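Local structure of Pre-mRNA-splicing factor SAD1 (Saccharomyces cerevisiae, 4MSX) at residues A[66-71]-A[145-151]; A[199-204]-A[231-235]; A[294-300]-A[364-370]; A[327-333]-A[392-398]. The protein promotes assembly of newly made U4 snRNA into the U4/U6 snRNP and is required for pre-mRNA splicing, although its deubiquitinase fold is catalytically inactive. All blocks are in the same frame, centred on the assembly; numbering follows the deposited sequence. Where two conformers were deposited one is given.

Contact 1: A[66-71]-A[145-151]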
# COMPACT_ATOMS: atom_id res chain seq x y z
N LEU A 66 -33.36 -12.34 2.91
CA LEU A 66 -32.28 -11.61 2.20
C LEU A 66 -32.65 -10.18 1.96
O LEU A 66 -31.78 -9.31 1.92
CB LEU A 66 -31.85 -12.32 0.91
CG LEU A 66 -31.16 -13.67 1.14
CD1 LEU A 66 -30.56 -14.18 -0.16
CD2 LEU A 66 -30.09 -13.59 2.20
N GLU A 67 -33.93 -9.87 1.86
CA GLU A 67 -34.33 -8.47 1.76
C GLU A 67 -34.00 -7.68 3.03
O GLU A 67 -34.12 -6.44 3.02
CB GLU A 67 -35.82 -8.33 1.44
CG GLU A 67 -36.73 -8.86 2.55
CD GLU A 67 -38.24 -8.62 2.26
OE1 GLU A 67 -38.80 -9.17 1.27
OE2 GLU A 67 -38.87 -7.87 3.05
N THR A 68 -33.63 -8.34 4.12
CA THR A 68 -33.29 -7.56 5.34
C THR A 68 -31.81 -7.11 5.37
O THR A 68 -31.41 -6.30 6.23
CB THR A 68 -33.55 -8.32 6.64
OG1 THR A 68 -32.71 -9.49 6.75
CG2 THR A 68 -35.07 -8.75 6.71
N VAL A 69 -31.01 -7.65 4.45
CA VAL A 69 -29.57 -7.36 4.43
C VAL A 69 -29.36 -5.90 4.05
O VAL A 69 -30.07 -5.39 3.21
CB VAL A 69 -28.84 -8.34 3.48
CG1 VAL A 69 -27.43 -7.89 3.16
CG2 VAL A 69 -28.78 -9.68 4.14
N VAL A 70 -28.42 -5.20 4.71
CA VAL A 70 -28.18 -3.81 4.37
C VAL A 70 -26.66 -3.64 4.03
O VAL A 70 -25.82 -3.49 4.91
CB VAL A 70 -28.58 -2.82 5.53
CG1 VAL A 70 -28.47 -1.36 5.01
CG2 VAL A 70 -30.03 -3.09 5.97
N ARG A 71 -26.34 -3.72 2.76
CA ARG A 71 -24.93 -3.69 2.34
C ARG A 71 -24.20 -2.44 2.81
O ARG A 71 -23.04 -2.51 3.18
CB ARG A 71 -24.84 -3.86 0.82
CG ARG A 71 -25.15 -5.29 0.41
CD ARG A 71 -24.89 -5.55 -1.06
NE ARG A 71 -25.66 -4.61 -1.86
CZ ARG A 71 -25.48 -4.41 -3.16
NH1 ARG A 71 -24.54 -5.10 -3.80
NH2 ARG A 71 -26.20 -3.49 -3.80
N VAL A 145 -26.49 -16.54 -5.74
CA VAL A 145 -27.26 -15.39 -5.27
C VAL A 145 -26.44 -14.13 -5.36
O VAL A 145 -25.43 -14.01 -4.68
CB VAL A 145 -27.71 -15.58 -3.79
CG1 VAL A 145 -28.65 -14.46 -3.36
CG2 VAL A 145 -28.36 -16.93 -3.62
N GLN A 146 -26.89 -13.19 -6.19
CA GLN A 146 -26.16 -11.97 -6.48
C GLN A 146 -25.80 -11.18 -5.20
O GLN A 146 -24.67 -10.70 -5.03
CB GLN A 146 -27.05 -11.08 -7.34
CG GLN A 146 -26.36 -9.84 -7.86
CD GLN A 146 -26.08 -9.91 -9.36
OE1 GLN A 146 -26.39 -10.92 -10.02
NE2 GLN A 146 -25.50 -8.84 -9.91
N LEU A 147 -26.78 -11.00 -4.33
CA LEU A 147 -26.54 -10.28 -3.08
C LEU A 147 -25.42 -10.95 -2.29
O LEU A 147 -24.52 -10.27 -1.75
CB LEU A 147 -27.81 -10.23 -2.22
CG LEU A 147 -27.62 -9.45 -0.91
CD1 LEU A 147 -27.56 -7.94 -1.15
CD2 LEU A 147 -28.77 -9.80 0.04
N LEU A 148 -25.48 -12.26 -2.17
CA LEU A 148 -24.50 -12.98 -1.37
C LEU A 148 -23.10 -12.99 -2.02
O LEU A 148 -22.07 -12.87 -1.31
CB LEU A 148 -24.99 -14.38 -1.08
CG LEU A 148 -26.27 -14.44 -0.21
CD1 LEU A 148 -26.60 -15.87 0.21
CD2 LEU A 148 -26.14 -13.53 1.01
N ASN A 149 -23.05 -13.17 -3.34
CA ASN A 149 -21.78 -13.10 -4.05
C ASN A 149 -21.13 -11.75 -3.74
O ASN A 149 -19.94 -11.67 -3.49
CB ASN A 149 -21.97 -13.18 -5.58
CG ASN A 149 -22.38 -14.58 -6.06
OD1 ASN A 149 -22.03 -15.60 -5.44
ND2 ASN A 149 -23.12 -14.64 -7.17
N SER A 150 -21.91 -10.69 -3.87
CA SER A 150 -21.47 -9.32 -3.65
C SER A 150 -20.86 -9.18 -2.26
O SER A 150 -19.79 -8.59 -2.09
CB SER A 150 -22.70 -8.43 -3.76
OG SER A 150 -22.44 -7.08 -3.50
N ILE A 151 -21.52 -9.74 -1.24
CA ILE A 151 -21.03 -9.59 0.14
C ILE A 151 -19.79 -10.40 0.39
O ILE A 151 -18.83 -9.92 1.00
CB ILE A 151 -22.15 -9.97 1.20
CG1 ILE A 151 -23.21 -8.88 1.18
CG2 ILE A 151 -21.54 -10.11 2.59
CD1 ILE A 151 -24.55 -9.37 1.86
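The guanidinium of Arg71, the one flat group bridging 66-71 and 145-151, meets Ser150 at its edge: NH1 donates to Ser150 OG over 2.9 Å, with the oxygen almost exactly in the guanidinium plane. The bond is bent, 144° at the hydrogen, so the plane is well matched but the N-H does not aim straight at the hydroxyl. Leu147 CD1 approaches the group obliquely, and its closest touch is lower down the chain, 3.6 Å from Arg71 CD. A bend at chi3 (-56°) turns the end of the arginine across the helix to Ser150, while its CG comes near Ile151 CG1.

The rest is apolar, and Leu147 is its hub. With CG anti to the backbone N (chi1 -178°), it pushes its two methyls outward from the helix to different partners: CD1 goes to Arg71, and CD2 meets Val69 CB tip to tip at 3.7 Å while also lying 3.6 Å from Leu66 O. Val69 CG1 presses on Ile151 CD1 at 3.5 Å, tighter than usual for two carbons. Leu66 straddles the start of the helix: CD1 meets Val145 CG1 end on at 3.7 Å, and CD2 crosses Leu148 CD2 at about a right angle at 4.1 Å.

Val145 is the N-cap residue of helix 146-155, so 66-71 lies against the first turns of that helix inside the predicted, degenerate UBP-type zinc finger. Val121 of strand 121-124 touches Leu66 and Val69, Phe130 of strand 130-132 touches Leu148 and Ile151, and the backbone of Val70 is hydrogen-bonded to Leu95, beside zinc ligand Cys94.

Contact 2: A[199-204]-A[231-235]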
# COMPACT_ATOMS: atom_id res chain seq x y z
N LEU A 199 1.67 0.65 1.01
CA LEU A 199 0.76 -0.36 0.46
C LEU A 199 0.37 -0.05 -0.99
O LEU A 199 0.22 -0.98 -1.82
CB LEU A 199 -0.52 -0.47 1.31
CG LEU A 199 -0.22 -1.07 2.71
CD1 LEU A 199 -1.49 -0.92 3.56
CD2 LEU A 199 0.22 -2.56 2.62
N LEU A 200 0.15 1.22 -1.31
CA LEU A 200 -0.12 1.59 -2.69
C LEU A 200 1.09 1.28 -3.61
O LEU A 200 0.94 0.73 -4.73
CB LEU A 200 -0.45 3.11 -2.78
CG LEU A 200 -1.87 3.46 -2.25
CD1 LEU A 200 -2.01 4.98 -2.06
CD2 LEU A 200 -3.00 2.90 -3.19
N LEU A 201 2.30 1.60 -3.14
CA LEU A 201 3.50 1.36 -3.98
C LEU A 201 3.61 -0.10 -4.30
O LEU A 201 3.76 -0.50 -5.48
CB LEU A 201 4.82 1.74 -3.26
CG LEU A 201 5.06 3.21 -3.00
CD1 LEU A 201 6.53 3.49 -2.57
CD2 LEU A 201 4.72 4.00 -4.22
N ILE A 202 3.52 -0.94 -3.30
CA ILE A 202 3.73 -2.34 -3.57
C ILE A 202 2.54 -2.94 -4.35
O ILE A 202 2.75 -3.81 -5.20
CB ILE A 202 4.06 -3.12 -2.31
CG1 ILE A 202 4.68 -4.46 -2.71
CG2 ILE A 202 2.83 -3.27 -1.40
CD1 ILE A 202 5.05 -5.35 -1.52
N SER A 203 1.32 -2.46 -4.12
CA SER A 203 0.15 -2.94 -4.85
C SER A 203 0.15 -2.53 -6.32
O SER A 203 -0.60 -3.09 -7.13
CB SER A 203 -1.13 -2.43 -4.19
OG SER A 203 -1.29 -3.05 -2.94
N HIS A 204 0.98 -1.53 -6.67
CA HIS A 204 1.05 -1.05 -8.05
C HIS A 204 2.27 -1.59 -8.81
O HIS A 204 2.49 -1.20 -9.95
CB HIS A 204 0.93 0.50 -8.12
CG HIS A 204 -0.48 0.96 -7.89
ND1 HIS A 204 -1.24 1.59 -8.87
CD2 HIS A 204 -1.32 0.75 -6.84
CE1 HIS A 204 -2.46 1.81 -8.40
NE2 HIS A 204 -2.53 1.32 -7.17
N VAL A 231 -4.15 -6.04 -0.36
CA VAL A 231 -3.82 -5.82 -1.80
C VAL A 231 -5.04 -6.17 -2.65
O VAL A 231 -5.42 -5.43 -3.55
CB VAL A 231 -2.58 -6.64 -2.24
CG1 VAL A 231 -2.36 -6.49 -3.79
CG2 VAL A 231 -1.33 -6.19 -1.44
N LYS A 232 -5.72 -7.27 -2.30
CA LYS A 232 -6.96 -7.62 -3.03
C LYS A 232 -8.05 -6.56 -2.92
O LYS A 232 -8.79 -6.29 -3.90
CB LYS A 232 -7.51 -8.97 -2.55
CG LYS A 232 -6.58 -10.16 -2.92
CD LYS A 232 -7.07 -11.39 -2.10
CE LYS A 232 -6.14 -12.58 -2.14
NZ LYS A 232 -6.17 -13.14 -3.46
N LYS A 233 -8.18 -5.93 -1.74
CA LYS A 233 -9.17 -4.87 -1.63
C LYS A 233 -8.75 -3.63 -2.34
O LYS A 233 -9.61 -2.91 -2.87
CB LYS A 233 -9.42 -4.51 -0.12
CG LYS A 233 -10.19 -5.66 0.58
CD LYS A 233 -10.25 -5.44 2.13
CE LYS A 233 -11.19 -6.50 2.75
NZ LYS A 233 -11.15 -6.31 4.31
N ILE A 234 -7.44 -3.30 -2.30
CA ILE A 234 -6.99 -2.06 -2.98
C ILE A 234 -7.42 -2.07 -4.46
O ILE A 234 -7.74 -1.02 -5.05
CB ILE A 234 -5.46 -1.94 -2.84
CG1 ILE A 234 -5.16 -1.43 -1.39
CG2 ILE A 234 -4.84 -1.02 -3.95
CD1 ILE A 234 -3.66 -1.60 -1.03
N TRP A 235 -7.44 -3.27 -5.04
CA TRP A 235 -7.77 -3.39 -6.49
C TRP A 235 -9.26 -3.70 -6.74
O TRP A 235 -9.68 -3.85 -7.89
CB TRP A 235 -6.86 -4.44 -7.17
CG TRP A 235 -5.52 -3.78 -7.41
CD1 TRP A 235 -4.39 -3.84 -6.62
CD2 TRP A 235 -5.23 -2.89 -8.47
NE1 TRP A 235 -3.38 -3.04 -7.19
CE2 TRP A 235 -3.90 -2.43 -8.31
CE3 TRP A 235 -5.97 -2.43 -9.58
CZ2 TRP A 235 -3.28 -1.52 -9.23
CZ3 TRP A 235 -5.39 -1.55 -10.47
CH2 TRP A 235 -4.04 -1.11 -10.31
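His204 and Trp235 each turn CG away from their own carbonyl carbon (chi1 near -75° in both), and this swings both rings into the space between the two helix ends. Trp235 CZ2 then sits over the centre of one imidazole face, 3.5 Å from His204 CE1. The planes are inclined at 38°, so the rings meet obliquely. On the same indole, NE1 donates to Ser203 O over 2.8 Å. It reaches that carbonyl from above its plane, and the bond is bent to 148°.

In one of its two conformers, Ser203 turns OG back to Leu199 O, which OG and Ser203 N grip from opposite faces. The buried hydroxyl then has a partner within its own helix, and Ile234 CD1 (3.4 Å) and Val231 CG2 (3.5 Å) pack against OG as apolar neighbours. A leucine in place of Trp235 would probably leave Ser203 O without its indole donor and one face of His204 without its cover.

This buried seam joins the C-terminal ends of helices 189-203 and 222-234 in the USP domain. Around it, His204 NE2 bonds to Gly182 O and Arg209 makes a cation-pi contact with Trp235. Helix 206-214 packs on Val231 and Trp235, and strand 438-446 on Leu200 and His204.

Contact 3: A[294-300]-A[364-370]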
# COMPACT_ATOMS: atom_id res chain seq x y z
N GLY A 294 18.15 -4.16 -6.49
CA GLY A 294 19.23 -3.65 -7.30
C GLY A 294 20.55 -4.03 -6.67
O GLY A 294 20.59 -4.60 -5.57
N LYS A 295 21.66 -3.70 -7.34
CA LYS A 295 22.96 -3.91 -6.72
C LYS A 295 23.86 -2.76 -7.12
O LYS A 295 23.84 -2.33 -8.28
CB LYS A 295 23.61 -5.23 -7.19
CG LYS A 295 22.85 -6.46 -6.80
CD LYS A 295 23.61 -7.74 -7.19
CE LYS A 295 22.76 -8.99 -6.89
NZ LYS A 295 23.48 -10.25 -7.22
N VAL A 296 24.61 -2.25 -6.15
CA VAL A 296 25.62 -1.23 -6.41
C VAL A 296 26.97 -1.87 -6.16
O VAL A 296 27.15 -2.61 -5.19
CB VAL A 296 25.52 -0.01 -5.45
CG1 VAL A 296 26.57 1.04 -5.83
CG2 VAL A 296 24.16 0.60 -5.46
N LYS A 297 27.93 -1.60 -7.05
CA LYS A 297 29.28 -2.07 -6.82
C LYS A 297 30.15 -0.87 -6.53
O LYS A 297 30.10 0.13 -7.25
CB LYS A 297 29.76 -2.81 -8.09
CG LYS A 297 31.27 -3.06 -8.17
CD LYS A 297 31.62 -3.71 -9.54
CE LYS A 297 33.08 -4.14 -9.60
NZ LYS A 297 33.50 -4.56 -10.97
N ILE A 298 30.95 -0.95 -5.49
CA ILE A 298 31.87 0.14 -5.19
C ILE A 298 33.28 -0.42 -5.28
O ILE A 298 33.57 -1.45 -4.65
CB ILE A 298 31.65 0.68 -3.73
CG1 ILE A 298 30.21 1.15 -3.55
CG2 ILE A 298 32.64 1.79 -3.44
CD1 ILE A 298 29.33 0.11 -2.91
N ALA A 299 34.16 0.23 -6.05
CA ALA A 299 35.47 -0.35 -6.33
C ALA A 299 36.57 0.69 -6.32
O ALA A 299 36.38 1.82 -6.74
CB ALA A 299 35.45 -1.03 -7.72
N LYS A 300 37.77 0.28 -5.90
CA LYS A 300 38.94 1.14 -6.07
C LYS A 300 40.11 0.34 -6.67
O LYS A 300 40.56 0.63 -7.78
CB LYS A 300 39.35 1.76 -4.75
CG LYS A 300 40.09 3.09 -4.87
CD LYS A 300 40.35 3.71 -3.48
CE LYS A 300 41.11 5.05 -3.55
NZ LYS A 300 40.24 6.24 -3.86
N THR A 364 37.97 5.85 -6.33
CA THR A 364 36.72 5.18 -6.00
C THR A 364 35.66 5.35 -7.11
O THR A 364 35.44 6.45 -7.62
CB THR A 364 36.12 5.65 -4.68
OG1 THR A 364 37.03 5.37 -3.61
CG2 THR A 364 34.81 4.92 -4.40
N VAL A 365 34.99 4.25 -7.45
CA VAL A 365 34.05 4.23 -8.55
C VAL A 365 32.78 3.47 -8.13
O VAL A 365 32.87 2.40 -7.50
CB VAL A 365 34.69 3.55 -9.77
CG1 VAL A 365 33.68 3.33 -10.86
CG2 VAL A 365 35.85 4.40 -10.30
N PHE A 366 31.63 4.03 -8.47
CA PHE A 366 30.32 3.49 -8.08
C PHE A 366 29.62 3.04 -9.34
O PHE A 366 29.64 3.78 -10.32
CB PHE A 366 29.46 4.58 -7.46
CG PHE A 366 29.87 4.95 -6.07
CD1 PHE A 366 30.87 5.87 -5.86
CD2 PHE A 366 29.24 4.37 -4.99
CE1 PHE A 366 31.25 6.22 -4.59
CE2 PHE A 366 29.60 4.71 -3.70
CZ PHE A 366 30.61 5.64 -3.50
N GLU A 367 29.01 1.86 -9.33
CA GLU A 367 28.33 1.40 -10.51
C GLU A 367 27.06 0.63 -10.14
O GLU A 367 27.12 -0.21 -9.25
CB GLU A 367 29.25 0.45 -11.29
CG GLU A 367 28.68 0.03 -12.64
CD GLU A 367 29.58 -0.97 -13.39
OE1 GLU A 367 30.70 -1.27 -12.89
OE2 GLU A 367 29.17 -1.45 -14.47
N LEU A 368 25.96 0.89 -10.82
CA LEU A 368 24.77 0.04 -10.63
C LEU A 368 24.96 -1.23 -11.44
O LEU A 368 24.83 -1.19 -12.65
CB LEU A 368 23.50 0.79 -11.05
CG LEU A 368 23.23 1.94 -10.08
CD1 LEU A 368 22.14 2.87 -10.60
CD2 LEU A 368 22.89 1.38 -8.69
N THR A 369 25.32 -2.34 -10.81
CA THR A 369 25.57 -3.55 -11.60
C THR A 369 24.35 -4.46 -11.72
O THR A 369 24.38 -5.41 -12.48
CB THR A 369 26.67 -4.38 -11.00
OG1 THR A 369 26.37 -4.62 -9.61
CG2 THR A 369 28.02 -3.66 -11.13
N ARG A 370 23.29 -4.22 -10.95
CA ARG A 370 22.01 -4.86 -11.28
C ARG A 370 20.94 -3.81 -11.28
O ARG A 370 20.69 -3.13 -10.27
CB ARG A 370 21.65 -6.01 -10.34
CG ARG A 370 20.31 -6.75 -10.79
CD ARG A 370 19.98 -7.92 -9.88
NE ARG A 370 19.04 -8.81 -10.57
CZ ARG A 370 17.72 -8.77 -10.47
NH1 ARG A 370 17.13 -7.91 -9.63
NH2 ARG A 370 16.98 -9.63 -11.20
O HOH W 1 32.19 0.30 -9.14
O HOH W 2 31.46 -3.76 -13.11
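Strands 294-299 and 365-370 form an antiparallel pair interrupted by a classic beta bulge, in which Thr369 and Arg370 both face Lys295. Lys295 N donates to Arg370 O at 3.1 Å, while Lys295 O receives only weak bonds from Thr369 N and Arg370 N. Beyond the bulge, Lys297 and Glu367 exchange two backbone bonds, the shorter being Lys297 N to Glu367 O at 2.7 Å and 172°, and Ala299 and Val365 exchange two more.

One face carries Val296, Ile298, Phe366 and Leu368. Ile298 lies beside Phe366, pointing the same way, with CG1 3.6 Å from Phe366 CE2 and CG2 over one ring face toward its rim. Its chi1 of -57° leaves CG2 anti to the backbone N, on the side of Thr364 CG2. With alanine in place of Ile298, the Phe366 ring is likely to lose its neighbour over one face and a gap to open beside Thr364. Strand 315-320 pairs with the other edge of 294-299, and Phe354 of helix 352-355 packs on Val296, Phe366 and Leu368.

The other face is mixed: Lys297 NZ and Glu367 OE1, 4.7 Å apart, are bridged by water, and Ala299 and Val365 lie beyond them. A second water bridges Lys297 O and Val365 O. The opposite charges probably attract through solvent, while backbone bonds and the apolar face carry most of the direct contact, helped by aliphatic parts such as Lys297 CB, 3.6 Å from Thr369 CG2.

Contact 4: A[327-333]-A[392-398]. With ACT (acetate ion), chain C.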
# COMPACT_ATOMS: atom_id res chain seq x y z
N LEU A 327 21.36 14.62 -1.17
CA LEU A 327 21.10 15.89 -1.80
C LEU A 327 22.23 16.86 -1.44
O LEU A 327 22.89 16.73 -0.41
CB LEU A 327 19.79 16.46 -1.28
CG LEU A 327 18.59 15.52 -1.64
CD1 LEU A 327 17.35 15.99 -0.89
CD2 LEU A 327 18.34 15.45 -3.14
N PRO A 328 22.43 17.87 -2.28
CA PRO A 328 23.50 18.81 -1.93
C PRO A 328 23.22 19.51 -0.58
O PRO A 328 22.05 19.72 -0.20
CB PRO A 328 23.53 19.78 -3.12
CG PRO A 328 22.26 19.59 -3.85
CD PRO A 328 21.73 18.20 -3.53
N GLU A 329 24.29 19.89 0.14
CA GLU A 329 24.15 20.54 1.45
C GLU A 329 23.13 21.69 1.42
O GLU A 329 23.05 22.44 0.47
CB GLU A 329 25.50 21.05 1.96
CG GLU A 329 25.59 20.96 3.48
CD GLU A 329 26.91 21.49 4.02
OE1 GLU A 329 27.92 21.46 3.30
OE2 GLU A 329 26.92 21.95 5.19
N PHE A 330 22.29 21.77 2.45
CA PHE A 330 21.17 22.70 2.42
C PHE A 330 21.12 23.45 3.74
O PHE A 330 21.19 22.84 4.82
CB PHE A 330 19.84 21.94 2.23
CG PHE A 330 18.60 22.84 2.24
CD1 PHE A 330 18.20 23.47 1.06
CD2 PHE A 330 17.85 23.04 3.41
CE1 PHE A 330 17.08 24.30 1.05
CE2 PHE A 330 16.70 23.87 3.40
CZ PHE A 330 16.34 24.50 2.21
N SER A 331 20.96 24.76 3.66
CA SER A 331 20.82 25.56 4.88
C SER A 331 19.36 25.92 5.12
O SER A 331 18.75 26.64 4.32
CB SER A 331 21.65 26.87 4.83
OG SER A 331 21.25 27.65 5.97
N PRO A 332 18.79 25.46 6.24
CA PRO A 332 17.38 25.80 6.46
C PRO A 332 17.14 27.29 6.75
O PRO A 332 15.98 27.70 6.70
CB PRO A 332 16.98 24.96 7.68
CG PRO A 332 18.10 23.94 7.87
CD PRO A 332 19.35 24.61 7.31
N PHE A 333 18.20 28.08 6.98
CA PHE A 333 18.03 29.46 7.41
C PHE A 333 17.99 30.46 6.23
O PHE A 333 17.54 31.60 6.39
CB PHE A 333 19.12 29.76 8.45
CG PHE A 333 19.31 28.61 9.43
CD1 PHE A 333 18.35 28.34 10.40
CD2 PHE A 333 20.41 27.76 9.31
CE1 PHE A 333 18.50 27.27 11.27
CE2 PHE A 333 20.56 26.69 10.18
CZ PHE A 333 19.60 26.44 11.15
N ASN A 392 14.15 21.18 9.92
CA ASN A 392 15.47 21.42 9.35
C ASN A 392 15.83 20.52 8.16
O ASN A 392 17.00 20.40 7.81
CB ASN A 392 16.51 21.26 10.47
CG ASN A 392 16.38 22.39 11.48
OD1 ASN A 392 16.23 23.54 11.07
ND2 ASN A 392 16.30 22.05 12.76
N ARG A 393 14.82 19.92 7.55
CA ARG A 393 15.05 18.95 6.46
C ARG A 393 15.62 19.63 5.20
O ARG A 393 15.50 20.85 5.00
CB ARG A 393 13.73 18.26 6.07
CG ARG A 393 12.79 19.16 5.29
CD ARG A 393 11.35 18.56 5.20
NE ARG A 393 10.44 19.45 4.48
CZ ARG A 393 9.88 20.53 5.02
NH1 ARG A 393 10.10 20.86 6.31
NH2 ARG A 393 9.08 21.27 4.28
N ASN A 394 16.23 18.82 4.34
CA ASN A 394 16.85 19.34 3.13
C ASN A 394 15.76 19.61 2.07
O ASN A 394 15.18 18.65 1.49
CB ASN A 394 17.89 18.34 2.61
CG ASN A 394 18.70 18.88 1.45
OD1 ASN A 394 18.16 19.51 0.56
ND2 ASN A 394 20.01 18.64 1.46
N GLN A 395 15.47 20.88 1.81
CA GLN A 395 14.38 21.21 0.88
C GLN A 395 14.83 21.55 -0.55
O GLN A 395 14.11 22.24 -1.27
CB GLN A 395 13.51 22.32 1.44
CG GLN A 395 12.94 21.97 2.81
CD GLN A 395 11.92 23.01 3.26
OE1 GLN A 395 10.99 23.32 2.52
NE2 GLN A 395 12.14 23.61 4.45
N THR A 396 15.99 21.02 -0.95
CA THR A 396 16.48 21.21 -2.32
C THR A 396 15.41 20.76 -3.29
O THR A 396 14.80 19.68 -3.14
CB THR A 396 17.80 20.43 -2.57
OG1 THR A 396 18.79 20.83 -1.61
CG2 THR A 396 18.32 20.65 -3.96
N LEU A 397 15.16 21.58 -4.31
CA LEU A 397 14.18 21.23 -5.32
C LEU A 397 14.73 20.23 -6.30
O LEU A 397 15.62 20.53 -7.11
CB LEU A 397 13.67 22.48 -6.03
CG LEU A 397 12.63 22.21 -7.13
CD1 LEU A 397 11.44 21.52 -6.53
CD2 LEU A 397 12.24 23.57 -7.74
N VAL A 398 14.20 19.00 -6.24
CA VAL A 398 14.65 17.94 -7.14
C VAL A 398 13.82 17.92 -8.42
O VAL A 398 12.58 17.67 -8.41
CB VAL A 398 14.60 16.50 -6.46
CG1 VAL A 398 15.04 15.44 -7.46
CG2 VAL A 398 15.47 16.44 -5.24
C ACT C . 20.17 16.51 4.93
O ACT C . 20.15 15.26 5.16
OXT ACT C . 20.85 16.96 3.91
CH3 ACT C . 19.37 17.40 5.86
O HOH W 3 21.15 22.43 -1.64
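Phe330 turns one ring face to the backbone at Asn394-Gln395, the tight part of the contact: Gln395 N sits over the ring centre, 3.6 Å from Phe330 CD2. Phe330 CB presses on Asn394 CG at 3.4 Å, and the ring is inclined 29° to that amide. Holding CG anti to its backbone N (chi1 178°) carries the ring across the chain. Next to it, Leu327 CB rests 3.5 Å from Asn394 ND2, and its CD2 crosses Val398 CG2 at about a right angle.

Toward Pro332 the contact thins to an edge, where Pro332 CG comes no closer than 3.7 Å to Asn392 O and OD1. A water donating to Glu329 O and Thr396 OG1 spans the segments. Strand 397-399 pairs in parallel with 344-346 of the USP domain, whose Ile345 touches Pro328 and Thr396.

Asn394 uses both ends of its amide. ND2 donates to Pro328 O (2.8 Å, 162°), from above that carbonyl plane, and to OXT of an acetate, probably from the crystallisation liquor, at 3.1 Å. OD1 accepts from Thr396 N, closing an Asx turn, and from Thr396 OG1 at 2.6 Å. Three bonds from the protein, and a fourth to the acetate, hold the amide's rotation in this crystal, tying the irregular chain at Pro328 to the turn leading into strand 397-399.

How the contacts relate
Contact 1 belongs to the zinc finger, and the other three all belong to the USP domain. The zinc ion is near contact 1 alone: the side chain of Val69 is about 10 Å from it. Contact 2 sits close to the middle of the chain, its centre about 26 Å from that of contact 1 and about 32 Å from those of contacts 3 and 4. Contacts 3 and 4 lie across the chain's centre from contact 1, with centres about 57 and 55 Å from its own. Their segments alternate along the sequence, 294-300, 327-333, 364-370 and 392-398, yet their nearest atoms remain about 13 Å apart. No two of the four contacts touch.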